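Local coordinates for ParB-like N-terminal domain-containing protein (Pyrococcus furiosus, PDB 1VK1), which is of unproven function but probably binds ATP and acts as a kinase, pairing a ParB-like domain with a SerK-like one, at residues Glu38-Ser43 / Ala75-Leu80; Trp51-Leu56 / Pro86-Asp91; Glu120-Ile125 / Phe149-Gly154. One frame throughout, in Å; residues are numbered along the deposited sequence.

Contact 1: residues Glu38-Ser43 / Ala75-Leu80; sequences EDFIES and AGLQKL
Ile-41 and Gly-76 bring the two helices together, their CA atoms 5.6 Å apart, where the segments 38-43 and 75-80 cross at -62° with their axes 9.3 Å from one another. No hydrogen bond spans the crossing, and the contact is made by apolar surfaces. Gly-76 presents bare backbone to two side chains at once: CG1 of Ile-41 lies 3.8 Å from Gly-76 CA, and the ring of Phe-40 comes edge-on, its CD2 3.9 Å from the same CA. A methyl group at Gly-76 would run into that ring edge and press on Ile-41, so the lack of a side chain is consistent with the close approach of the helices here. With CG of Phe-40 anti to the backbone N (chi1 166°), the ring extends toward the second helix and its far end, CZ, meets Leu-77 CG at 4.2 Å, the two side chains crossing at about a right angle. Ile-41 divides its contacts between its branches. Its CD1 touches CD in the extended chain of Lys-79 at 3.8 Å, whereas CG2 meets Leu-80 CD2, the two side chains sliding past each other in opposite directions. Helix 34-47 extends the contact through Val-44 and Thr-45, which also touch Leu-80, and through Leu-37 against Ala-75. Phe-50, on strand 49-50, packs on both Phe-40 and Leu-77, joining this helix pair to the strand that follows helix 34-47.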
loop_
_atom_site.group_PDB
_atom_site.type_symbol
_atom_site.label_atom_id
_atom_site.label_comp_id
_atom_site.label_asym_id
_atom_site.label_seq_id
_atom_site.Cartn_x
_atom_site.Cartn_y
_atom_site.Cartn_z
ATOM N N GLU A 38 1.186 -2.763 -13.020
ATOM C CA GLU A 38 1.648 -3.342 -14.276
ATOM C C GLU A 38 2.297 -4.700 -14.067
ATOM O O GLU A 38 2.078 -5.615 -14.852
ATOM C CB GLU A 38 2.591 -2.364 -14.996
ATOM C CG GLU A 38 1.842 -1.122 -15.475
ATOM C CD GLU A 38 2.685 -0.106 -16.237
ATOM O OE1 GLU A 38 3.897 -0.272 -16.332
ATOM O OE2 GLU A 38 2.089 0.875 -16.714
ATOM N N ASP A 39 3.068 -4.860 -12.988
ATOM C CA ASP A 39 3.659 -6.139 -12.684
ATOM C C ASP A 39 2.596 -7.214 -12.403
ATOM O O ASP A 39 2.740 -8.355 -12.862
ATOM C CB ASP A 39 4.623 -6.025 -11.507
ATOM C CG ASP A 39 5.962 -5.388 -11.881
ATOM O OD1 ASP A 39 6.226 -5.105 -13.068
ATOM O OD2 ASP A 39 6.810 -5.151 -11.019
ATOM N N PHE A 40 1.555 -6.870 -11.641
ATOM C CA PHE A 40 0.486 -7.816 -11.388
ATOM C C PHE A 40 -0.149 -8.249 -12.723
ATOM O O PHE A 40 -0.378 -9.439 -12.969
ATOM C CB PHE A 40 -0.607 -7.268 -10.465
ATOM C CG PHE A 40 -1.841 -8.117 -10.491
ATOM C CD1 PHE A 40 -1.859 -9.353 -9.870
ATOM C CD2 PHE A 40 -2.941 -7.736 -11.216
ATOM C CE1 PHE A 40 -2.980 -10.174 -9.952
ATOM C CE2 PHE A 40 -4.055 -8.562 -11.304
ATOM C CZ PHE A 40 -4.052 -9.782 -10.692
ATOM N N ILE A 41 -0.466 -7.275 -13.580
ATOM C CA ILE A 41 -1.126 -7.604 -14.848
ATOM C C ILE A 41 -0.238 -8.531 -15.681
ATOM O O ILE A 41 -0.711 -9.509 -16.239
ATOM C CB ILE A 41 -1.506 -6.334 -15.608
ATOM C CG1 ILE A 41 -2.649 -5.614 -14.889
ATOM C CG2 ILE A 41 -1.881 -6.653 -17.057
ATOM C CD1 ILE A 41 -2.898 -4.214 -15.383
ATOM N N GLU A 42 1.048 -8.214 -15.758
ATOM C CA GLU A 42 1.993 -9.063 -16.486
ATOM C C GLU A 42 2.052 -10.475 -15.920
ATOM O O GLU A 42 2.078 -11.449 -16.676
ATOM C CB GLU A 42 3.385 -8.429 -16.499
ATOM C CG GLU A 42 3.547 -7.206 -17.369
ATOM C CD GLU A 42 5.008 -6.780 -17.508
ATOM O OE1 GLU A 42 5.916 -7.474 -16.953
ATOM O OE2 GLU A 42 5.261 -5.742 -18.164
ATOM N N SER A 43 2.108 -10.595 -14.593
ATOM C CA SER A 43 2.214 -11.902 -13.948
ATOM C C SER A 43 0.952 -12.763 -14.131
ATOM O O SER A 43 1.039 -13.958 -14.442
ATOM C CB SER A 43 2.530 -11.722 -12.474
ATOM O OG SER A 43 3.788 -11.092 -12.310
ATOM N N ALA A 75 -7.535 -3.820 -9.032
ATOM C CA ALA A 75 -7.464 -2.839 -10.090
ATOM C C ALA A 75 -6.959 -3.472 -11.388
ATOM O O ALA A 75 -7.430 -3.127 -12.474
ATOM C CB ALA A 75 -6.571 -1.665 -9.675
ATOM N N GLY A 76 -6.005 -4.398 -11.288
ATOM C CA GLY A 76 -5.509 -5.082 -12.468
ATOM C C GLY A 76 -6.573 -5.946 -13.117
ATOM O O GLY A 76 -6.730 -5.945 -14.342
ATOM N N LEU A 77 -7.327 -6.665 -12.304
ATOM C CA LEU A 77 -8.417 -7.467 -12.818
ATOM C C LEU A 77 -9.491 -6.600 -13.469
ATOM O O LEU A 77 -10.029 -6.967 -14.514
ATOM C CB LEU A 77 -9.016 -8.340 -11.712
ATOM C CG LEU A 77 -8.165 -9.523 -11.241
ATOM C CD1 LEU A 77 -8.857 -10.199 -10.089
ATOM C CD2 LEU A 77 -7.809 -10.513 -12.370
ATOM N N GLN A 78 -9.827 -5.477 -12.855
ATOM C CA GLN A 78 -10.792 -4.570 -13.465
ATOM C C GLN A 78 -10.277 -4.065 -14.800
ATOM O O GLN A 78 -11.024 -4.039 -15.787
ATOM C CB GLN A 78 -11.170 -3.407 -12.533
ATOM C CG GLN A 78 -12.093 -3.871 -11.374
ATOM C CD GLN A 78 -12.990 -2.816 -10.842
ATOM O OE1 GLN A 78 -14.182 -3.058 -10.564
ATOM N NE2 GLN A 78 -12.444 -1.669 -10.637
ATOM N N LYS A 79 -9.001 -3.698 -14.861
ATOM C CA LYS A 79 -8.406 -3.204 -16.114
ATOM C C LYS A 79 -8.456 -4.272 -17.204
ATOM O O LYS A 79 -8.666 -3.952 -18.393
ATOM C CB LYS A 79 -6.985 -2.744 -15.876
ATOM C CG LYS A 79 -6.337 -2.113 -17.067
ATOM C CD LYS A 79 -5.119 -1.351 -16.663
ATOM C CE LYS A 79 -4.379 -0.838 -17.883
ATOM N NZ LYS A 79 -3.226 0.014 -17.503
ATOM N N LEU A 80 -8.283 -5.535 -16.821
ATOM C CA LEU A 80 -8.332 -6.651 -17.768
ATOM C C LEU A 80 -9.753 -7.023 -18.199
ATOM O O LEU A 80 -9.936 -7.826 -19.120
ATOM C CB LEU A 80 -7.667 -7.877 -17.156
ATOM C CG LEU A 80 -6.141 -7.793 -17.055
ATOM C CD1 LEU A 80 -5.590 -8.880 -16.151
ATOM C CD2 LEU A 80 -5.494 -7.866 -18.426
#

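Contact 2: residues Trp51-Leu56 / Pro86-Asp91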
loop_
_atom_site.group_PDB
_atom_site.type_symbol
_atom_site.label_atom_id
_atom_site.label_comp_id
_atom_site.label_asym_id
_atom_site.label_seq_id
_atom_site.Cartn_x
_atom_site.Cartn_y
_atom_site.Cartn_z
ATOM N N TRP A 51 -3.369 -16.452 -7.616
ATOM C CA TRP A 51 -3.033 -17.330 -6.478
ATOM C C TRP A 51 -3.114 -16.711 -5.104
ATOM O O TRP A 51 -2.929 -17.423 -4.102
ATOM C CB TRP A 51 -1.685 -17.994 -6.681
ATOM C CG TRP A 51 -0.601 -17.093 -6.920
ATOM C CD1 TRP A 51 -0.085 -16.734 -8.144
ATOM C CD2 TRP A 51 0.238 -16.455 -5.934
ATOM N NE1 TRP A 51 0.985 -15.886 -7.971
ATOM C CE2 TRP A 51 1.205 -15.708 -6.629
ATOM C CE3 TRP A 51 0.262 -16.433 -4.531
ATOM C CZ2 TRP A 51 2.171 -14.952 -5.981
ATOM C CZ3 TRP A 51 1.233 -15.676 -3.899
ATOM C CH2 TRP A 51 2.161 -14.951 -4.626
ATOM N N LYS A 52 -3.347 -15.412 -5.030
ATOM C CA LYS A 52 -3.351 -14.729 -3.746
ATOM C C LYS A 52 -4.717 -14.098 -3.538
ATOM O O LYS A 52 -5.037 -13.094 -4.199
ATOM C CB LYS A 52 -2.248 -13.651 -3.695
ATOM C CG LYS A 52 -1.952 -13.170 -2.288
ATOM C CD LYS A 52 -0.764 -12.197 -2.236
ATOM C CE LYS A 52 -0.541 -11.672 -0.811
ATOM N NZ LYS A 52 0.695 -10.831 -0.691
ATOM N N PRO A 53 -5.543 -14.645 -2.631
ATOM C CA PRO A 53 -6.927 -14.162 -2.522
ATOM C C PRO A 53 -6.974 -12.717 -2.059
ATOM O O PRO A 53 -6.097 -12.265 -1.322
ATOM C CB PRO A 53 -7.546 -15.077 -1.464
ATOM C CG PRO A 53 -6.394 -15.542 -0.643
ATOM C CD PRO A 53 -5.247 -15.699 -1.631
ATOM N N MET A 54 -7.994 -12.004 -2.486
ATOM C CA MET A 54 -8.308 -10.729 -1.881
ATOM C C MET A 54 -8.596 -10.943 -0.412
ATOM O O MET A 54 -9.148 -11.973 -0.041
ATOM C CB MET A 54 -9.553 -10.137 -2.519
ATOM C CG MET A 54 -9.463 -9.855 -4.024
ATOM S SD MET A 54 -8.254 -8.537 -4.445
ATOM C CE MET A 54 -8.989 -7.162 -3.529
ATOM N N LEU A 55 -8.256 -9.968 0.416
ATOM C CA LEU A 55 -8.773 -9.899 1.791
ATOM C C LEU A 55 -9.741 -8.749 1.848
ATOM O O LEU A 55 -9.390 -7.627 1.463
ATOM C CB LEU A 55 -7.655 -9.682 2.830
ATOM C CG LEU A 55 -6.543 -10.718 2.811
ATOM C CD1 LEU A 55 -5.504 -10.398 3.913
ATOM C CD2 LEU A 55 -7.076 -12.128 2.939
ATOM N N LEU A 56 -10.970 -9.048 2.293
ATOM C CA LEU A 56 -12.064 -8.106 2.308
ATOM C C LEU A 56 -12.722 -8.063 3.667
ATOM O O LEU A 56 -12.645 -9.015 4.435
ATOM C CB LEU A 56 -13.142 -8.535 1.307
ATOM C CG LEU A 56 -12.725 -8.691 -0.156
ATOM C CD1 LEU A 56 -13.959 -9.143 -0.963
ATOM C CD2 LEU A 56 -12.142 -7.440 -0.733
ATOM N N PRO A 86 -11.439 -14.414 -6.201
ATOM C CA PRO A 86 -11.481 -15.186 -4.964
ATOM C C PRO A 86 -11.012 -14.353 -3.777
ATOM O O PRO A 86 -9.997 -13.666 -3.872
ATOM C CB PRO A 86 -10.502 -16.323 -5.218
ATOM C CG PRO A 86 -9.593 -15.854 -6.257
ATOM C CD PRO A 86 -10.390 -14.901 -7.122
ATOM N N SER A 87 -11.765 -14.437 -2.693
ATOM C CA SER A 87 -11.642 -13.549 -1.568
ATOM C C SER A 87 -11.822 -14.281 -0.238
ATOM O O SER A 87 -12.575 -15.239 -0.128
ATOM C CB SER A 87 -12.698 -12.443 -1.672
ATOM O OG SER A 87 -12.602 -11.702 -2.880
ATOM N N VAL A 88 -11.146 -13.764 0.774
ATOM C CA VAL A 88 -11.345 -14.179 2.152
ATOM C C VAL A 88 -12.023 -13.012 2.837
ATOM O O VAL A 88 -11.524 -11.893 2.774
ATOM C CB VAL A 88 -10.002 -14.531 2.831
ATOM C CG1 VAL A 88 -10.193 -14.809 4.344
ATOM C CG2 VAL A 88 -9.366 -15.723 2.150
ATOM N N ILE A 89 -13.147 -13.273 3.492
ATOM C CA ILE A 89 -13.928 -12.255 4.171
ATOM C C ILE A 89 -13.579 -12.269 5.672
ATOM O O ILE A 89 -13.719 -13.295 6.328
ATOM C CB ILE A 89 -15.437 -12.524 3.988
ATOM C CG1 ILE A 89 -15.788 -12.816 2.523
ATOM C CG2 ILE A 89 -16.265 -11.375 4.569
ATOM C CD1 ILE A 89 -15.448 -11.776 1.622
ATOM N N LEU A 90 -13.108 -11.142 6.174
ATOM C CA LEU A 90 -12.637 -10.951 7.533
ATOM C C LEU A 90 -13.639 -10.120 8.326
ATOM O O LEU A 90 -14.398 -9.323 7.754
ATOM C CB LEU A 90 -11.324 -10.131 7.489
ATOM C CG LEU A 90 -10.169 -10.624 6.657
ATOM C CD1 LEU A 90 -9.046 -9.597 6.646
ATOM C CD2 LEU A 90 -9.655 -11.933 7.183
ATOM N N ASP A 91 -13.631 -10.290 9.650
ATOM C CA ASP A 91 -14.232 -9.315 10.553
ATOM C C ASP A 91 -13.129 -8.309 10.852
ATOM O O ASP A 91 -12.193 -8.622 11.569
ATOM C CB ASP A 91 -14.723 -9.991 11.837
ATOM C CG ASP A 91 -15.198 -8.984 12.903
ATOM O OD1 ASP A 91 -15.193 -7.740 12.640
ATOM O OD2 ASP A 91 -15.589 -9.352 14.033
#
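Leu-56 and Ser-87 meet on one face of a pair of parallel strands, where CD1 of the leucine lies 3.5 Å from Ser-87 OG. The same hydroxyl sits 3.4 Å from Met-54 CB, but its hydrogen bond goes to the backbone O of Ala-85. Leu-56 also reaches Ile-89: CG1 of the isoleucine stands beside that residue's own backbone N (chi1 -48°) and a further bend at chi2 brings CD1 to 4.0 Å from Leu-56 CD1. An alanine in place of Leu-56 would probably open a gap beside Ser-87 and leave the end of Ile-89 with less apolar cover. On the other face Leu-55 and Val-88 lie side by side and point the same way, CD2 of the leucine 3.8 Å from Val-88 CB, while Pro-53 lies similarly alongside the valine's CG2 branch. Four backbone hydrogen bonds hold this register, running from Met-54 N to Pro-86 O, Val-88 N to Met-54 O, Leu-56 N to Val-88 O and Leu-90 N to Leu-56 O. Strands 54-58 and 84-90 are the central, parallel pair of a four-stranded mixed sheet, linked in the chain through strand 65-67 and helix 71-80, in the ParB-like part of the protein.

Contact 3: residues Glu120-Ile125 / Phe149-Gly154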
loop_
_atom_site.group_PDB
_atom_site.type_symbol
_atom_site.label_atom_id
_atom_site.label_comp_id
_atom_site.label_asym_id
_atom_site.label_seq_id
_atom_site.Cartn_x
_atom_site.Cartn_y
_atom_site.Cartn_z
ATOM N N GLU A 120 6.291 20.417 -6.758
ATOM C CA GLU A 120 4.884 20.081 -6.568
ATOM C C GLU A 120 4.212 20.901 -5.466
ATOM O O GLU A 120 3.059 20.640 -5.116
ATOM C CB GLU A 120 4.735 18.579 -6.284
ATOM C CG GLU A 120 4.794 17.714 -7.527
ATOM C CD GLU A 120 3.542 17.817 -8.387
ATOM O OE1 GLU A 120 2.756 16.849 -8.423
ATOM O OE2 GLU A 120 3.336 18.866 -9.022
ATOM N N GLY A 121 4.928 21.882 -4.926
ATOM C CA GLY A 121 4.384 22.781 -3.913
ATOM C C GLY A 121 4.591 22.325 -2.484
ATOM O O GLY A 121 4.007 22.892 -1.567
ATOM N N LEU A 122 5.424 21.310 -2.283
ATOM C CA LEU A 122 5.719 20.834 -0.940
ATOM C C LEU A 122 6.874 21.575 -0.323
ATOM O O LEU A 122 7.767 22.061 -1.028
ATOM C CB LEU A 122 6.085 19.371 -0.977
ATOM C CG LEU A 122 4.978 18.451 -1.456
ATOM C CD1 LEU A 122 5.545 17.128 -1.836
ATOM C CD2 LEU A 122 3.902 18.272 -0.382
ATOM N N GLU A 123 6.883 21.640 1.001
ATOM C CA GLU A 123 8.030 22.119 1.734
ATOM C C GLU A 123 8.839 20.939 2.208
ATOM O O GLU A 123 8.278 19.871 2.549
ATOM C CB GLU A 123 7.603 22.954 2.937
ATOM C CG GLU A 123 6.829 24.213 2.603
ATOM C CD GLU A 123 6.365 24.925 3.850
ATOM O OE1 GLU A 123 7.221 25.513 4.547
ATOM O OE2 GLU A 123 5.160 24.876 4.144
ATOM N N VAL A 124 10.149 21.106 2.220
ATOM C CA VAL A 124 11.056 20.113 2.736
ATOM C C VAL A 124 12.026 20.841 3.654
ATOM O O VAL A 124 12.867 21.608 3.184
ATOM C CB VAL A 124 11.812 19.358 1.595
ATOM C CG1 VAL A 124 12.627 18.237 2.168
ATOM C CG2 VAL A 124 10.831 18.849 0.551
ATOM N N ILE A 125 11.895 20.608 4.957
ATOM C CA ILE A 125 12.551 21.421 5.985
ATOM C C ILE A 125 13.469 20.567 6.821
ATOM O O ILE A 125 13.033 19.598 7.435
ATOM C CB ILE A 125 11.479 22.080 6.902
ATOM C CG1 ILE A 125 10.514 22.939 6.087
ATOM C CG2 ILE A 125 12.155 22.918 8.017
ATOM C CD1 ILE A 125 9.280 23.389 6.869
ATOM N N PHE A 149 14.616 15.386 7.282
ATOM C CA PHE A 149 13.733 16.443 6.795
ATOM C C PHE A 149 12.290 16.175 7.158
ATOM O O PHE A 149 11.829 15.036 7.109
ATOM C CB PHE A 149 13.791 16.577 5.270
ATOM C CG PHE A 149 15.175 16.757 4.712
ATOM C CD1 PHE A 149 15.732 18.027 4.577
ATOM C CD2 PHE A 149 15.915 15.663 4.301
ATOM C CE1 PHE A 149 17.024 18.188 4.036
ATOM C CE2 PHE A 149 17.195 15.818 3.762
ATOM C CZ PHE A 149 17.741 17.082 3.636
ATOM N N ALA A 150 11.570 17.247 7.451
ATOM C CA ALA A 150 10.116 17.221 7.613
ATOM C C ALA A 150 9.440 17.698 6.349
ATOM O O ALA A 150 9.853 18.693 5.754
ATOM C CB ALA A 150 9.699 18.121 8.788
ATOM N N ILE A 151 8.397 16.980 5.930
ATOM C CA ILE A 151 7.515 17.432 4.853
ATOM C C ILE A 151 6.169 17.713 5.500
ATOM O O ILE A 151 5.405 16.780 5.797
ATOM C CB ILE A 151 7.408 16.376 3.735
ATOM C CG1 ILE A 151 8.814 16.078 3.176
ATOM C CG2 ILE A 151 6.447 16.848 2.675
ATOM C CD1 ILE A 151 8.884 14.847 2.269
ATOM N N PRO A 152 5.879 18.976 5.778
ATOM C CA PRO A 152 4.655 19.302 6.479
ATOM C C PRO A 152 3.410 18.991 5.684
ATOM O O PRO A 152 3.434 18.895 4.448
ATOM C CB PRO A 152 4.776 20.811 6.765
ATOM C CG PRO A 152 5.900 21.296 5.997
ATOM C CD PRO A 152 6.706 20.170 5.511
ATOM N N GLY A 153 2.324 18.796 6.403
ATOM C CA GLY A 153 1.041 18.547 5.817
ATOM C C GLY A 153 0.350 17.326 6.369
ATOM O O GLY A 153 0.650 16.853 7.470
ATOM N N GLY A 154 -0.573 16.813 5.575
ATOM C CA GLY A 154 -1.361 15.653 5.933
ATOM C C GLY A 154 -1.633 14.803 4.721
ATOM O O GLY A 154 -0.749 14.582 3.893
HETATM O O HOH W 1 4.622 20.536 2.466
#
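Ile-125 and Ala-150 form an antiparallel, hydrogen-bonded pair at the margin of a four-stranded sheet, where the chain leaving helix 114-119 joins strand 148-151 as outermost strand 125-126. Two nearly straight bonds close the pair, Ile-125 N to Ala-150 O at 2.9 Å and Ala-150 N to Ile-125 O at 2.8 Å. Beside the pair, CG1 of Val-124 stands anti to the backbone N (chi1 -174°) and meets Phe-149 CB at 3.7 Å, approaching the ring obliquely. Its other branch, CG2, faces Ile-151 CG1, and Leu-122 CD2 adds a contact with CG2 of that isoleucine. The ring of Pro-152 crosses Glu-123 at about a right angle, with CG 3.9 Å from Glu-123 CB, and also meets Ile-125 CD1. A water links the backbones here by accepting from Glu-123 N and donating to Pro-152 O. Ile-114 and Leu-117 of helix 114-119 cover Val-124, Phe-149 and Ile-151. The buried Glu-123 O has no hydrogen-bonding partner, and Pro-152, lacking an N-H, cannot donate to it. A CA-H...O contact from Ile-151 CA at 3.4 Å, with Pro-152 CD also close by, probably compensates only weakly, so the contact appears to bury one backbone carbonyl at some cost in exchange for its apolar packing.

Overall arrangement
Contacts 1 and 2 lie in the ParB-like part of the protein and interlock along the chain: segments 38-43, 51-56, 75-80 and 86-91 follow in that order, so the helix crossing and the strand pair alternate. Their centres are about 17 Å apart and their nearest atoms about 6 Å, and helix 71-80 leads directly into strand 84-90. Contact 3 comes later in sequence, in the SerK-like region and on a separate antiparallel sheet. Its centre lies about 32 Å from that of contact 1 and 36 Å from that of contact 2, across the centre of the chain. The protein thus carries two distinct sheets, consistent with a two-part architecture matching its two families.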